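Local coordinates for protein 373aa long hypothetical citrate synthase (Sulfolobus tokodaii, PDB 1VGP) that is probably an enzyme of the citrate synthase family, a predominantly helical protein whose assembly holds two chains, at residues G230-V235 and Y286-K291; Q269-L274 and S313-Y318. One frame throughout, in Å; residues are numbered along the deposited sequence.

Contact 1 (G230-V235 and Y286-K291)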
# COMPACT_ATOMS: atom_id res chain seq x y z
N GLY A 230 -18.87 -9.44 33.69
CA GLY A 230 -19.98 -10.37 33.50
C GLY A 230 -21.35 -9.72 33.62
O GLY A 230 -22.07 -9.55 32.64
N SER A 231 -21.72 -9.39 34.85
CA SER A 231 -22.90 -8.60 35.13
C SER A 231 -22.50 -7.13 35.03
O SER A 231 -21.33 -6.80 34.88
CB SER A 231 -23.39 -8.90 36.56
OG SER A 231 -24.79 -8.77 36.67
N PRO A 232 -23.49 -6.22 35.07
CA PRO A 232 -23.21 -4.79 35.20
C PRO A 232 -23.16 -4.38 36.67
O PRO A 232 -23.32 -3.22 37.00
CB PRO A 232 -24.37 -4.14 34.46
CG PRO A 232 -25.49 -5.08 34.67
CD PRO A 232 -24.88 -6.46 34.64
N GLU A 233 -22.96 -5.36 37.54
CA GLU A 233 -22.86 -5.12 38.97
C GLU A 233 -21.37 -5.18 39.25
O GLU A 233 -20.88 -4.78 40.31
CB GLU A 233 -23.58 -6.25 39.73
CG GLU A 233 -24.70 -6.90 38.92
CD GLU A 233 -25.87 -5.95 38.65
OE1 GLU A 233 -26.81 -6.35 37.93
OE2 GLU A 233 -25.85 -4.81 39.17
N LYS A 234 -20.67 -5.66 38.23
CA LYS A 234 -19.32 -6.16 38.32
C LYS A 234 -18.42 -5.07 37.74
O LYS A 234 -17.20 -5.09 37.89
CB LYS A 234 -19.23 -7.43 37.48
CG LYS A 234 -18.35 -8.51 38.04
CD LYS A 234 -19.00 -9.88 37.90
CE LYS A 234 -18.01 -10.99 38.20
NZ LYS A 234 -18.68 -12.30 38.39
N VAL A 235 -19.06 -4.11 37.08
CA VAL A 235 -18.39 -3.18 36.19
C VAL A 235 -17.50 -2.20 36.95
O VAL A 235 -16.38 -1.92 36.53
CB VAL A 235 -19.44 -2.42 35.31
CG1 VAL A 235 -20.78 -2.39 36.02
CG2 VAL A 235 -18.96 -1.01 34.99
N TYR A 286 -25.18 -4.18 26.60
CA TYR A 286 -25.44 -2.76 26.50
C TYR A 286 -25.57 -2.16 27.89
O TYR A 286 -25.08 -1.05 28.15
CB TYR A 286 -26.71 -2.49 25.69
CG TYR A 286 -26.97 -1.02 25.56
CD1 TYR A 286 -27.95 -0.39 26.32
CD2 TYR A 286 -26.14 -0.22 24.76
CE1 TYR A 286 -28.09 1.00 26.31
CE2 TYR A 286 -26.27 1.17 24.75
CZ TYR A 286 -27.25 1.77 25.53
OH TYR A 286 -27.36 3.14 25.57
N GLN A 287 -26.21 -2.89 28.79
CA GLN A 287 -26.33 -2.44 30.18
C GLN A 287 -24.96 -2.30 30.83
O GLN A 287 -24.73 -1.33 31.55
CB GLN A 287 -27.18 -3.42 30.98
CG GLN A 287 -28.55 -3.69 30.38
CD GLN A 287 -29.50 -4.33 31.38
OE1 GLN A 287 -30.24 -3.63 32.08
NE2 GLN A 287 -29.50 -5.66 31.45
N ILE A 288 -24.07 -3.26 30.58
CA ILE A 288 -22.66 -3.16 30.98
C ILE A 288 -22.09 -1.83 30.51
O ILE A 288 -21.49 -1.08 31.28
CB ILE A 288 -21.77 -4.26 30.32
CG1 ILE A 288 -22.35 -5.66 30.57
CG2 ILE A 288 -20.35 -4.16 30.85
CD1 ILE A 288 -22.39 -6.06 32.00
N ALA A 289 -22.30 -1.55 29.23
CA ALA A 289 -21.68 -0.42 28.54
C ALA A 289 -22.12 0.92 29.12
O ALA A 289 -21.31 1.84 29.27
CB ALA A 289 -22.02 -0.50 27.05
N GLU A 290 -23.40 1.05 29.46
CA GLU A 290 -23.87 2.27 30.08
C GLU A 290 -23.21 2.47 31.43
O GLU A 290 -22.71 3.56 31.73
CB GLU A 290 -25.39 2.24 30.23
CG GLU A 290 -26.08 3.19 29.27
CD GLU A 290 -27.57 2.95 29.18
OE1 GLU A 290 -28.20 3.45 28.21
OE2 GLU A 290 -28.11 2.27 30.08
N LYS A 291 -23.19 1.42 32.23
CA LYS A 291 -22.49 1.43 33.50
C LYS A 291 -21.03 1.86 33.36
O LYS A 291 -20.53 2.67 34.15
CB LYS A 291 -22.57 0.05 34.15
CG LYS A 291 -23.71 -0.10 35.11
CD LYS A 291 -23.30 0.34 36.50
CE LYS A 291 -24.52 0.77 37.30
NZ LYS A 291 -25.40 1.67 36.48
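Pro-232 and Val-235 lie against Gln-287, Ile-288 and Lys-291, a loop-on-helix contact in the helical citrate synthase fold. Segment 230-235 lies in the turn between helix 221-228 and helix 235-244, and Val-235 already begins the second. The segment comes nearest to helix 281-300 where the CA atoms of Pro-232 and Ile-288 lie 4.6 Å apart. Gln-287 touches at the margin: its CB is 4.4 Å from Pro-232 CG. Ile-288 reaches further. With CG1 beside the backbone N (chi1 -53°), the end of the side chain swings closer to the loop, and CD1 lies 3.7 Å from Pro-232 CD, the two side chains crossing at about a right angle. The same methyl also meets the peptide groups of Gly-230 and Ser-231. Ile-229, in the loop, and Phe-226 of helix 221-228 also touch Ile-288. One turn on, Lys-291 contributes its aliphatic part, while the chain is bent at chi2 and chi4 and its amine leads away from the loop, where it has a long, weak ion pair with Glu-294. Its CG lies 4.1 Å from Pro-232 CB, and its CB meets Val-235 CG2 at 3.9 Å.

Contact 2 (Q269-L274 and S313-Y318); sequences QYAKLL and SSIVFY
Val-316 is the main projection here, and the low ground around Ala-271 receives it. This is helix-helix packing within the mostly helical fold of the citrate synthase family, joining helices 262-278 and 309-319. The CA atoms of Ala-271 and Val-316 are 5.2 Å apart, consistent with the small side chain of Ala-271. The segment axes come to 8.8 Å at an angle of 41°, so the N-to-C directions run broadly the same way. The two branches of Val-316 divide the work. CG2, set beside its own backbone N, presses on the backbone as much as on the side chain: it lies 3.7 Å from Ala-271 CA and 3.9 Å from Ala-271 CB. CG1 is turned anti to the backbone N (chi1 166°) and meets Leu-274 CD1 at 4.1 Å, one turn further along helix 262-278, where the two side chains cross nearly perpendicularly. A second bump, Ile-315, comes up to Ala-271 through its CG2, 4.3 Å from the alanine CB. Ala-271 therefore meets methyls from two successive residues of helix 309-319. Around this joint, Thr-173 of helix 164-175 touches Val-316, and Phe-226 packs on Ile-315. The meeting atoms are almost all aliphatic carbons, and the backbone polar groups are engaged largely along their own helices, consistent with van der Waals packing and apolar burial as the main source of cohesion.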
# COMPACT_ATOMS: atom_id res chain seq x y z
N GLN A 269 -27.52 5.93 20.20
CA GLN A 269 -28.97 5.77 20.15
C GLN A 269 -29.31 4.44 19.48
O GLN A 269 -30.27 3.78 19.86
CB GLN A 269 -29.61 6.93 19.39
CG GLN A 269 -29.29 6.96 17.89
CD GLN A 269 -29.95 8.11 17.14
OE1 GLN A 269 -31.16 8.10 16.87
NE2 GLN A 269 -29.15 9.12 16.80
N TYR A 270 -28.50 4.05 18.49
CA TYR A 270 -28.76 2.81 17.74
C TYR A 270 -28.23 1.57 18.47
O TYR A 270 -28.81 0.49 18.37
CB TYR A 270 -28.14 2.88 16.34
CG TYR A 270 -28.75 3.97 15.47
CD1 TYR A 270 -28.09 5.19 15.28
CD2 TYR A 270 -30.01 3.80 14.89
CE1 TYR A 270 -28.68 6.21 14.56
CE2 TYR A 270 -30.60 4.83 14.16
CZ TYR A 270 -29.94 6.03 14.00
OH TYR A 270 -30.53 7.05 13.30
N ALA A 271 -27.13 1.73 19.19
CA ALA A 271 -26.63 0.67 20.04
C ALA A 271 -27.75 0.31 21.02
O ALA A 271 -28.15 -0.84 21.14
CB ALA A 271 -25.40 1.14 20.80
N LYS A 272 -28.25 1.33 21.70
CA LYS A 272 -29.33 1.18 22.64
C LYS A 272 -30.60 0.58 22.01
O LYS A 272 -31.17 -0.36 22.56
CB LYS A 272 -29.63 2.54 23.25
CG LYS A 272 -30.60 2.53 24.40
CD LYS A 272 -30.85 3.96 24.85
CE LYS A 272 -31.42 4.01 26.25
NZ LYS A 272 -32.80 4.57 26.27
N LEU A 273 -31.04 1.10 20.87
CA LEU A 273 -32.27 0.61 20.24
C LEU A 273 -32.14 -0.85 19.83
O LEU A 273 -32.99 -1.67 20.15
CB LEU A 273 -32.63 1.43 19.00
CG LEU A 273 -34.13 1.70 18.77
CD1 LEU A 273 -34.34 2.13 17.33
CD2 LEU A 273 -34.96 0.47 19.08
N LEU A 274 -31.06 -1.17 19.12
CA LEU A 274 -30.82 -2.54 18.66
C LEU A 274 -30.78 -3.50 19.84
O LEU A 274 -31.44 -4.54 19.84
CB LEU A 274 -29.50 -2.61 17.89
CG LEU A 274 -29.49 -1.97 16.50
CD1 LEU A 274 -28.07 -1.94 15.94
CD2 LEU A 274 -30.40 -2.76 15.59
N SER A 313 -19.71 1.30 18.49
CA SER A 313 -19.72 0.69 17.16
C SER A 313 -19.57 -0.83 17.24
O SER A 313 -20.06 -1.56 16.37
CB SER A 313 -18.62 1.30 16.28
OG SER A 313 -17.36 0.72 16.53
N SER A 314 -18.90 -1.32 18.28
CA SER A 314 -18.68 -2.75 18.42
C SER A 314 -19.89 -3.50 18.97
O SER A 314 -20.07 -4.69 18.71
CB SER A 314 -17.45 -3.01 19.31
OG SER A 314 -17.48 -2.21 20.47
N ILE A 315 -20.73 -2.82 19.74
CA ILE A 315 -22.01 -3.40 20.11
C ILE A 315 -22.88 -3.49 18.86
O ILE A 315 -23.50 -4.52 18.59
CB ILE A 315 -22.74 -2.55 21.18
CG1 ILE A 315 -22.08 -2.76 22.54
CG2 ILE A 315 -24.20 -2.97 21.28
CD1 ILE A 315 -22.64 -1.89 23.64
N VAL A 316 -22.92 -2.39 18.10
CA VAL A 316 -23.77 -2.31 16.92
C VAL A 316 -23.40 -3.37 15.87
O VAL A 316 -24.24 -4.16 15.46
CB VAL A 316 -23.67 -0.91 16.28
CG1 VAL A 316 -24.27 -0.93 14.86
CG2 VAL A 316 -24.39 0.10 17.16
N PHE A 317 -22.13 -3.37 15.45
CA PHE A 317 -21.64 -4.35 14.50
C PHE A 317 -22.04 -5.76 14.95
O PHE A 317 -22.40 -6.62 14.15
CB PHE A 317 -20.12 -4.25 14.37
CG PHE A 317 -19.65 -3.07 13.54
CD1 PHE A 317 -20.42 -2.57 12.50
CD2 PHE A 317 -18.43 -2.46 13.81
CE1 PHE A 317 -19.98 -1.49 11.72
CE2 PHE A 317 -17.98 -1.38 13.05
CZ PHE A 317 -18.76 -0.89 12.00
N TYR A 318 -21.96 -5.99 16.26
CA TYR A 318 -22.31 -7.27 16.85
C TYR A 318 -23.80 -7.52 16.66
O TYR A 318 -24.19 -8.52 16.06
CB TYR A 318 -21.94 -7.25 18.33
CG TYR A 318 -21.91 -8.60 19.02
CD1 TYR A 318 -22.76 -8.87 20.09
CD2 TYR A 318 -21.00 -9.60 18.63
CE1 TYR A 318 -22.72 -10.08 20.77
CE2 TYR A 318 -20.95 -10.82 19.30
CZ TYR A 318 -21.81 -11.05 20.37
OH TYR A 318 -21.78 -12.25 21.06

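In the fold
The centres of the two contacts are about 15 Å apart on the same side of the chain's centre, contact 1 about 27 Å from that centre and contact 2 about 16 Å. Their segments alternate in sequence: 230-235, 269-274, 286-291, 313-318. Helices 262-278, 281-300 and 309-319 are consecutive in the chain, and the middle one belongs to contact 1 while its neighbours form contact 2. Helix 281-300 bridges them directly: Ala-289 CB is 3.7 Å from Ile-315 CD1, and the Tyr-286 side chain touches both Lys-272 and Ile-315. The three helices therefore form one packed unit, buried at contact 2, with the more peripheral 230-235 loop resting on it.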